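Local coordinates for protein alanine racemase (PDB 2DY3) that binds pyridoxal-5'-phosphate as a two-subunit enzyme of the alanine racemase family, pairing an N-terminal alpha/beta barrel with a C-terminal beta domain, at residues Val193-Ser199 / Met210-Gly216; Ala276-Pro280 / Arg351-Thr356; Leu294-Gln298 / Val308-Gly312. One frame throughout, in Å; residues are numbered along the deposited sequence.

In the fold
Contact 1 lies in the N-terminal alpha/beta barrel and lines the pyridoxal-5'-phosphate pocket directly, supplying Asn198, Ser199, Arg214, Pro215 and Gly216. Contacts 2 and 3 belong to the C-terminal domain, across the centre of the chain from contact 1, with their centres about 32 and 43 Å from its centre. Along the sequence the hairpin of contact 3 is nested in the loop that contact 2 closes; the two have centres about 19 Å apart and nearest atoms about 6 Å apart. Contact 2 borders the second subunit, and its Arg355 side chain comes within about 8 Å of a bound pyridoxal-5'-phosphate. In contact 3 the side chain of Val308 is about 13 Å from a bound pyridoxal-5'-phosphate.

Contact 1: Val193-Ser199 / Met210-Gly216; sequences VNHVCNS and MEMVRPG. With PLP (pyridoxal-5'-phosphate), chain F.
Ser199 OG rests against Pro215 CB at 3.4 Å where the start of helix 199-202 and the loop after strand 212-213 of the TIM-type alpha/beta barrel converge on the phosphate of pyridoxal-5'-phosphate. Three donors grip O3P of the cofactor: Ser199 N (2.7 Å), Ser199 OG and Gly216 N. Farther along, the Arg214 guanidinium turns one face to the pyridine, with NH1 2.9 Å from N1 of the cofactor, and its opposite face to the Val196 carbonyl carbon. Such an arginine is characteristic of the family, and its charge would be expected to disfavour protonation of the pyridine nitrogen.

The second shell fixes these groups. Arg214 N donates to Cys197 O at 2.8 Å. The Arg214 guanidinium packs at the edge of the His195 imidazole, the two planes 85° apart. Asn198 caps helix 199-202 through a bond from Ala201 N to its OD1, which sets Ser199 N facing the phosphate. Outermost, Met210 SD packs on Val196 CG1 at 3.8 Å. Asn194 OD1 accepts from Met155 N, and one water links Asn194 ND2 to Glu211 OE2. The other carboxylate oxygen, Glu211 OE1, takes Asn194 N at 2.9 Å on its anti side, 33° out of plane.

Contact 2: Ala276-Pro280 / Arg351-Thr356; sequences ADGMP and RPTGRT
The Asp277 carboxylate and the Arg355 guanidinium meet edge to edge, nearly coplanar, with 16° between their planes. The grip is side-on: Arg355 NE reaches OD1 of Asp277 at 2.7 Å and Arg355 NH2 reaches OD2 of Asp277 at 3.0 Å, both on the syn sides of the carboxylate and both somewhat tilted from its plane. Ala276 CB approaches the guanidinium obliquely. Arg355 N donates to OD1 of Asp277 at 2.7 Å, nearly along its C-O axis, and bends at chi2 and chi3 (63° and 66°) bring NE round to the same oxygen. One oxygen thus holds both the head and the backbone of Arg355, which restricts rotation of the carboxylate.

This backbone belongs to a type II' turn, Thr353 to Thr356, with Gly354 at its second position, where positive phi favours glycine. At the first residue of the turn, Thr353 N donates to Asp277 O at 2.7 Å, coming from well above the carbonyl plane, while Thr353 CG2 lies 3.4 Å from Asp277 C. Gly278 CA passes Arg351 O at 3.2 Å; a side chain there would point at that oxygen and clash, and the backbone angles of Gly278 by themselves call for glycine.

Arg355 NH2 also bridges Asp305 of the same chain, and NH1 bridges Glu64 of the second subunit, whose Thr353 packs against Thr353 here. Contact 2 therefore ties the loop after strand 267-271 to the link between helix 345-350 and strand 357-360; Leu4 of strand 4-8 touches Asp277, and Trp238 of strand 236-247 touches Thr356.

Contact 3: Leu294-Gln298 / Val308-Gly312; sequences LDYPQ and VISLG
Leu311 lays its CD2 methyl over one face of the Tyr296 ring, a CH-pi contact 4.2 Å from the ring centroid, on the buried side of the beta hairpin formed by strands 294-299 and 307-312. Ser310 O comes to the edge of the same ring, near its plane and 3.5 Å from Tyr296 CD2. Ile309 completes this tight side: CD1 packs on Tyr296 CB at 3.9 Å. The backbones are tied here by Ser310 N donating to Pro297 O at 3.0 Å. Val289 of strand 288-291 and Ala269 of strand 267-271 also touch Ile309, joining the hairpin to the mixed sheet of the C-terminal domain.

The outward side is looser. There the exposed Pro297 ring meets only the Ser310 side chain, CG lying 3.1 Å from Ser310 OG. The short strand segments run at 129° rather than fully antiparallel, and they splay apart toward Leu294 and Gly312, where Leu294, Asp295 and Gly312 make no contact across the pair; Leu311 and Gly312 form a classic bulge opposite Phe267.

Toward the turn, Gln298 and Ile309 make a non-hydrogen-bonded pair. The glutamine CG, set anti to the backbone N (chi1 171°), lies 3.6 Å from Val308 O. Gln298 OE1 accepts from Gly285 N and its NE2 bonds Gly300 O, while a single water accepts from both Gln298 NE2 at 3.1 Å and Val308 N.

Contact 1: Val193-Ser199 / Met210-Gly216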
loop_
_atom_site.group_PDB
_atom_site.type_symbol
_atom_site.label_atom_id
_atom_site.label_comp_id
_atom_site.label_asym_id
_atom_site.label_seq_id
_atom_site.Cartn_x
_atom_site.Cartn_y
_atom_site.Cartn_z
ATOM N N VAL B 193 -17.904 -28.782 -12.104
ATOM C CA VAL B 193 -17.939 -27.331 -12.214
ATOM C C VAL B 193 -16.604 -26.744 -12.647
ATOM O O VAL B 193 -15.623 -26.769 -11.901
ATOM C CB VAL B 193 -18.373 -26.713 -10.866
ATOM C CG1 VAL B 193 -18.493 -25.206 -10.988
ATOM C CG2 VAL B 193 -19.701 -27.327 -10.435
ATOM N N ASN B 194 -16.578 -26.208 -13.862
ATOM C CA ASN B 194 -15.363 -25.633 -14.408
ATOM C C ASN B 194 -15.565 -24.156 -14.710
ATOM O O ASN B 194 -16.693 -23.700 -14.899
ATOM C CB ASN B 194 -14.957 -26.386 -15.678
ATOM C CG ASN B 194 -14.867 -27.892 -15.463
ATOM O OD1 ASN B 194 -14.109 -28.365 -14.615
ATOM N ND2 ASN B 194 -15.645 -28.654 -16.237
ATOM N N HIS B 195 -14.464 -23.413 -14.747
ATOM C CA HIS B 195 -14.514 -21.983 -15.018
ATOM C C HIS B 195 -13.219 -21.422 -15.594
ATOM O O HIS B 195 -12.136 -21.917 -15.313
ATOM C CB HIS B 195 -14.898 -21.225 -13.745
ATOM C CG HIS B 195 -14.220 -21.719 -12.505
ATOM N ND1 HIS B 195 -13.147 -21.068 -11.933
ATOM C CD2 HIS B 195 -14.496 -22.769 -11.695
ATOM C CE1 HIS B 195 -12.796 -21.690 -10.821
ATOM N NE2 HIS B 195 -13.600 -22.726 -10.653
ATOM N N VAL B 196 -13.354 -20.388 -16.419
ATOM C CA VAL B 196 -12.210 -19.739 -17.046
ATOM C C VAL B 196 -12.401 -18.226 -17.143
ATOM O O VAL B 196 -11.436 -17.481 -17.232
ATOM C CB VAL B 196 -11.982 -20.272 -18.483
ATOM C CG1 VAL B 196 -11.752 -21.779 -18.462
ATOM C CG2 VAL B 196 -13.183 -19.927 -19.364
ATOM N N CYS B 197 -13.651 -17.780 -17.103
ATOM C CA CYS B 197 -13.979 -16.364 -17.252
ATOM C C CYS B 197 -13.721 -15.360 -16.128
ATOM O O CYS B 197 -14.306 -15.442 -15.049
ATOM C CB CYS B 197 -15.444 -16.225 -17.691
ATOM S SG CYS B 197 -15.735 -16.621 -19.435
ATOM N N ASN B 198 -12.840 -14.404 -16.407
ATOM C CA ASN B 198 -12.542 -13.322 -15.472
ATOM C C ASN B 198 -13.423 -12.189 -16.021
ATOM O O ASN B 198 -14.142 -12.410 -16.991
ATOM C CB ASN B 198 -11.054 -12.959 -15.528
ATOM C CG ASN B 198 -10.603 -12.548 -16.916
ATOM O OD1 ASN B 198 -11.302 -12.770 -17.905
ATOM N ND2 ASN B 198 -9.420 -11.954 -16.995
ATOM N N SER B 199 -13.380 -10.998 -15.435
ATOM C CA SER B 199 -14.232 -9.904 -15.911
ATOM C C SER B 199 -14.221 -9.615 -17.416
ATOM O O SER B 199 -15.277 -9.555 -18.048
ATOM C CB SER B 199 -13.920 -8.609 -15.150
ATOM O OG SER B 199 -14.387 -8.679 -13.817
ATOM N N MET B 210 -19.344 -21.709 -19.226
ATOM C CA MET B 210 -19.202 -23.031 -18.632
ATOM C C MET B 210 -20.163 -23.136 -17.455
ATOM O O MET B 210 -21.265 -22.605 -17.518
ATOM C CB MET B 210 -17.758 -23.245 -18.178
ATOM C CG MET B 210 -16.764 -23.050 -19.301
ATOM S SD MET B 210 -15.108 -23.574 -18.884
ATOM C CE MET B 210 -15.246 -25.335 -19.183
ATOM N N GLU B 211 -19.762 -23.803 -16.379
ATOM C CA GLU B 211 -20.656 -23.938 -15.227
ATOM C C GLU B 211 -20.514 -22.788 -14.238
ATOM O O GLU B 211 -21.383 -22.569 -13.389
ATOM C CB GLU B 211 -20.399 -25.250 -14.479
ATOM C CG GLU B 211 -20.693 -26.532 -15.253
ATOM C CD GLU B 211 -19.585 -26.897 -16.224
ATOM O OE1 GLU B 211 -18.446 -26.413 -16.042
ATOM O OE2 GLU B 211 -19.852 -27.682 -17.158
ATOM N N MET B 212 -19.415 -22.051 -14.343
ATOM C CA MET B 212 -19.178 -20.953 -13.420
ATOM C C MET B 212 -18.257 -19.903 -14.025
ATOM O O MET B 212 -17.383 -20.221 -14.830
ATOM C CB MET B 212 -18.568 -21.508 -12.124
ATOM C CG MET B 212 -18.398 -20.507 -10.972
ATOM S SD MET B 212 -17.756 -21.308 -9.461
ATOM C CE MET B 212 -19.240 -21.520 -8.527
ATOM N N VAL B 213 -18.481 -18.649 -13.641
ATOM C CA VAL B 213 -17.668 -17.531 -14.098
ATOM C C VAL B 213 -17.107 -16.887 -12.828
ATOM O O VAL B 213 -17.750 -16.926 -11.780
ATOM C CB VAL B 213 -18.515 -16.500 -14.889
ATOM C CG1 VAL B 213 -19.159 -17.178 -16.093
ATOM C CG2 VAL B 213 -19.586 -15.894 -13.990
ATOM N N ARG B 214 -15.911 -16.312 -12.907
ATOM C CA ARG B 214 -15.317 -15.698 -11.727
ATOM C C ARG B 214 -14.776 -14.304 -11.950
ATOM O O ARG B 214 -13.566 -14.097 -12.035
ATOM C CB ARG B 214 -14.207 -16.585 -11.151
ATOM C CG ARG B 214 -13.131 -16.986 -12.127
ATOM C CD ARG B 214 -11.918 -17.553 -11.391
ATOM N NE ARG B 214 -10.921 -18.121 -12.299
ATOM C CZ ARG B 214 -10.452 -17.516 -13.389
ATOM N NH1 ARG B 214 -10.887 -16.312 -13.740
ATOM N NH2 ARG B 214 -9.520 -18.103 -14.120
ATOM N N PRO B 215 -15.674 -13.320 -12.040
ATOM C CA PRO B 215 -15.228 -11.948 -12.250
ATOM C C PRO B 215 -14.890 -11.274 -10.926
ATOM O O PRO B 215 -15.463 -11.596 -9.880
ATOM C CB PRO B 215 -16.423 -11.303 -12.942
ATOM C CG PRO B 215 -17.585 -11.991 -12.300
ATOM C CD PRO B 215 -17.137 -13.438 -12.196
ATOM N N GLY B 216 -13.938 -10.353 -10.978
ATOM C CA GLY B 216 -13.568 -9.622 -9.786
ATOM C C GLY B 216 -13.860 -8.151 -10.021
ATOM O O GLY B 216 -14.812 -7.587 -9.477
HETATM N N1 PLP F . -9.381 -15.506 -11.403
HETATM C C2 PLP F . -8.076 -15.542 -10.903
HETATM C C2A PLP F . -7.334 -16.868 -10.855
HETATM C C3 PLP F . -7.479 -14.337 -10.462
HETATM O O3 PLP F . -6.189 -14.349 -9.972
HETATM C C4 PLP F . -8.218 -13.116 -10.528
HETATM C C4A PLP F . -7.604 -11.759 -10.094
HETATM C C5 PLP F . -9.553 -13.134 -11.065
HETATM C C6 PLP F . -10.109 -14.330 -11.487
HETATM C C5A PLP F . -10.389 -11.897 -11.197
HETATM O O4P PLP F . -10.106 -11.220 -12.415
HETATM P P PLP F . -10.796 -9.844 -12.925
HETATM O O1P PLP F . -10.644 -8.830 -11.889
HETATM O O2P PLP F . -10.022 -9.554 -14.132
HETATM O O3P PLP F . -12.205 -10.233 -13.154
HETATM O O HOH W 1 -17.617 -29.016 -18.300
HETATM O O HOH W 2 -16.180 -19.598 -17.259
HETATM O O HOH W 3 -9.411 -15.806 -16.858
#

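Contact 2: Ala276-Pro280 / Arg351-Thr356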
loop_
_atom_site.group_PDB
_atom_site.type_symbol
_atom_site.label_atom_id
_atom_site.label_comp_id
_atom_site.label_asym_id
_atom_site.label_seq_id
_atom_site.Cartn_x
_atom_site.Cartn_y
_atom_site.Cartn_z
ATOM N N ALA B 276 3.491 7.603 0.816
ATOM C CA ALA B 276 3.329 6.656 1.910
ATOM C C ALA B 276 1.858 6.251 1.971
ATOM O O ALA B 276 1.491 5.280 2.638
ATOM C CB ALA B 276 3.747 7.297 3.234
ATOM N N ASP B 277 1.017 6.996 1.263
ATOM C CA ASP B 277 -0.413 6.715 1.271
ATOM C C ASP B 277 -0.913 6.102 -0.037
ATOM O O ASP B 277 -2.098 5.820 -0.183
ATOM C CB ASP B 277 -1.187 8.003 1.592
ATOM C CG ASP B 277 -0.716 8.658 2.886
ATOM O OD1 ASP B 277 -0.967 8.088 3.975
ATOM O OD2 ASP B 277 -0.083 9.740 2.813
ATOM N N GLY B 278 -0.011 5.899 -0.987
ATOM C CA GLY B 278 -0.414 5.305 -2.248
ATOM C C GLY B 278 -0.251 6.199 -3.462
ATOM O O GLY B 278 -0.392 5.738 -4.594
ATOM N N MET B 279 0.021 7.478 -3.237
ATOM C CA MET B 279 0.205 8.408 -4.340
ATOM C C MET B 279 1.620 8.269 -4.870
ATOM O O MET B 279 2.574 8.732 -4.246
ATOM C CB MET B 279 -0.010 9.850 -3.887
ATOM C CG MET B 279 0.176 10.875 -5.001
ATOM S SD MET B 279 -1.163 10.876 -6.244
ATOM C CE MET B 279 -0.623 9.690 -7.345
ATOM N N PRO B 280 1.773 7.622 -6.030
ATOM C CA PRO B 280 3.083 7.417 -6.656
ATOM C C PRO B 280 3.804 8.739 -6.915
ATOM O O PRO B 280 3.173 9.747 -7.257
ATOM C CB PRO B 280 2.733 6.710 -7.962
ATOM C CG PRO B 280 1.486 5.965 -7.623
ATOM C CD PRO B 280 0.711 6.974 -6.817
ATOM N N ARG B 351 -4.212 1.205 -4.870
ATOM C CA ARG B 351 -3.238 2.170 -4.367
ATOM C C ARG B 351 -3.469 2.845 -3.014
ATOM O O ARG B 351 -2.537 2.939 -2.210
ATOM C CB ARG B 351 -2.986 3.255 -5.420
ATOM C CG ARG B 351 -2.218 2.770 -6.645
ATOM C CD ARG B 351 -0.793 2.330 -6.296
ATOM N NE ARG B 351 -0.766 1.259 -5.301
ATOM C CZ ARG B 351 -1.264 0.038 -5.488
ATOM N NH1 ARG B 351 -1.830 -0.280 -6.645
ATOM N NH2 ARG B 351 -1.213 -0.860 -4.509
ATOM N N PRO B 352 -4.696 3.331 -2.743
ATOM C CA PRO B 352 -5.003 4.001 -1.468
ATOM C C PRO B 352 -4.588 3.186 -0.248
ATOM O O PRO B 352 -5.150 2.127 0.020
ATOM C CB PRO B 352 -6.515 4.220 -1.550
ATOM C CG PRO B 352 -6.718 4.461 -3.024
ATOM C CD PRO B 352 -5.876 3.332 -3.623
ATOM N N THR B 353 -3.611 3.699 0.495
ATOM C CA THR B 353 -3.085 3.000 1.662
ATOM C C THR B 353 -2.569 3.989 2.724
ATOM O O THR B 353 -2.965 5.154 2.742
ATOM C CB THR B 353 -1.943 2.039 1.205
ATOM O OG1 THR B 353 -1.562 1.173 2.278
ATOM C CG2 THR B 353 -0.724 2.834 0.738
ATOM N N GLY B 354 -1.707 3.515 3.619
ATOM C CA GLY B 354 -1.147 4.378 4.650
ATOM C C GLY B 354 -2.146 5.019 5.597
ATOM O O GLY B 354 -2.869 4.324 6.312
ATOM N N ARG B 355 -2.187 6.351 5.613
ATOM C CA ARG B 355 -3.101 7.070 6.494
ATOM C C ARG B 355 -4.545 7.045 5.994
ATOM O O ARG B 355 -5.467 7.419 6.721
ATOM C CB ARG B 355 -2.638 8.522 6.673
ATOM C CG ARG B 355 -1.536 8.730 7.732
ATOM C CD ARG B 355 -0.229 8.021 7.380
ATOM N NE ARG B 355 0.417 8.584 6.196
ATOM C CZ ARG B 355 1.351 9.528 6.219
ATOM N NH1 ARG B 355 1.765 10.034 7.376
ATOM N NH2 ARG B 355 1.889 9.955 5.080
ATOM N N THR B 356 -4.741 6.597 4.758
ATOM C CA THR B 356 -6.076 6.527 4.173
ATOM C C THR B 356 -7.009 5.669 5.024
ATOM O O THR B 356 -6.708 4.514 5.314
ATOM C CB THR B 356 -6.051 5.905 2.763
ATOM O OG1 THR B 356 -5.628 4.538 2.856
ATOM C CG2 THR B 356 -5.099 6.645 1.866
#

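Contact 3: Leu294-Gln298 / Val308-Gly312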
loop_
_atom_site.group_PDB
_atom_site.type_symbol
_atom_site.label_atom_id
_atom_site.label_comp_id
_atom_site.label_asym_id
_atom_site.label_seq_id
_atom_site.Cartn_x
_atom_site.Cartn_y
_atom_site.Cartn_z
ATOM N N LEU B 294 -14.521 20.804 -9.907
ATOM C CA LEU B 294 -13.555 21.457 -10.790
ATOM C C LEU B 294 -12.133 20.921 -10.610
ATOM O O LEU B 294 -11.702 20.627 -9.500
ATOM C CB LEU B 294 -13.577 22.976 -10.590
ATOM C CG LEU B 294 -14.808 23.705 -11.145
ATOM C CD1 LEU B 294 -14.462 25.148 -11.386
ATOM C CD2 LEU B 294 -15.241 23.084 -12.454
ATOM N N ASP B 295 -11.414 20.790 -11.718
ATOM C CA ASP B 295 -10.057 20.267 -11.697
ATOM C C ASP B 295 -8.977 21.274 -11.343
ATOM O O ASP B 295 -9.076 22.455 -11.653
ATOM C CB ASP B 295 -9.708 19.642 -13.049
ATOM C CG ASP B 295 -10.410 18.320 -13.285
ATOM O OD1 ASP B 295 -11.032 17.795 -12.339
ATOM O OD2 ASP B 295 -10.329 17.801 -14.418
ATOM N N TYR B 296 -7.941 20.775 -10.680
ATOM C CA TYR B 296 -6.786 21.564 -10.288
ATOM C C TYR B 296 -5.614 20.595 -10.420
ATOM O O TYR B 296 -5.537 19.588 -9.717
ATOM C CB TYR B 296 -6.926 22.067 -8.846
ATOM C CG TYR B 296 -8.092 23.011 -8.640
ATOM C CD1 TYR B 296 -9.320 22.547 -8.179
ATOM C CD2 TYR B 296 -7.972 24.364 -8.930
ATOM C CE1 TYR B 296 -10.394 23.409 -8.014
ATOM C CE2 TYR B 296 -9.034 25.230 -8.771
ATOM C CZ TYR B 296 -10.243 24.754 -8.315
ATOM O OH TYR B 296 -11.298 25.625 -8.165
ATOM N N PRO B 297 -4.690 20.888 -11.341
ATOM C CA PRO B 297 -3.509 20.069 -11.613
ATOM C C PRO B 297 -2.520 19.949 -10.463
ATOM O O PRO B 297 -2.238 20.922 -9.763
ATOM C CB PRO B 297 -2.895 20.756 -12.822
ATOM C CG PRO B 297 -3.174 22.198 -12.530
ATOM C CD PRO B 297 -4.633 22.151 -12.097
ATOM N N GLN B 298 -2.008 18.739 -10.272
ATOM C CA GLN B 298 -1.018 18.479 -9.238
ATOM C C GLN B 298 0.265 19.103 -9.773
ATOM O O GLN B 298 0.510 19.077 -10.978
ATOM C CB GLN B 298 -0.858 16.963 -9.040
ATOM C CG GLN B 298 0.300 16.513 -8.147
ATOM C CD GLN B 298 1.644 16.629 -8.836
ATOM O OE1 GLN B 298 1.729 16.535 -10.060
ATOM N NE2 GLN B 298 2.705 16.820 -8.056
ATOM N N VAL B 308 1.051 18.817 -3.842
ATOM C CA VAL B 308 0.465 20.136 -4.047
ATOM C C VAL B 308 -0.266 20.270 -5.374
ATOM O O VAL B 308 0.076 19.613 -6.361
ATOM C CB VAL B 308 1.575 21.221 -3.987
ATOM C CG1 VAL B 308 0.963 22.608 -3.930
ATOM C CG2 VAL B 308 2.478 20.965 -2.790
ATOM N N ILE B 309 -1.276 21.133 -5.382
ATOM C CA ILE B 309 -2.057 21.397 -6.585
ATOM C C ILE B 309 -2.101 22.908 -6.791
ATOM O O ILE B 309 -2.049 23.679 -5.822
ATOM C CB ILE B 309 -3.509 20.868 -6.453
ATOM C CG1 ILE B 309 -4.241 21.612 -5.332
ATOM C CG2 ILE B 309 -3.496 19.375 -6.156
ATOM C CD1 ILE B 309 -5.711 21.246 -5.228
ATOM N N SER B 310 -2.185 23.332 -8.049
ATOM C CA SER B 310 -2.237 24.753 -8.347
ATOM C C SER B 310 -3.677 25.212 -8.528
ATOM O O SER B 310 -4.454 24.611 -9.269
ATOM C CB SER B 310 -1.415 25.080 -9.602
ATOM O OG SER B 310 -1.855 24.337 -10.721
ATOM N N LEU B 311 -4.019 26.284 -7.830
ATOM C CA LEU B 311 -5.352 26.853 -7.884
ATOM C C LEU B 311 -5.359 28.035 -8.853
ATOM O O LEU B 311 -6.405 28.626 -9.124
ATOM C CB LEU B 311 -5.751 27.339 -6.489
ATOM C CG LEU B 311 -5.578 26.349 -5.333
ATOM C CD1 LEU B 311 -5.970 27.019 -4.019
ATOM C CD2 LEU B 311 -6.437 25.112 -5.584
ATOM N N GLY B 312 -4.190 28.376 -9.380
ATOM C CA GLY B 312 -4.118 29.518 -10.274
ATOM C C GLY B 312 -4.404 30.734 -9.414
ATOM O O GLY B 312 -3.812 30.885 -8.344
HETATM O O HOH W 4 3.137 18.026 -5.260
#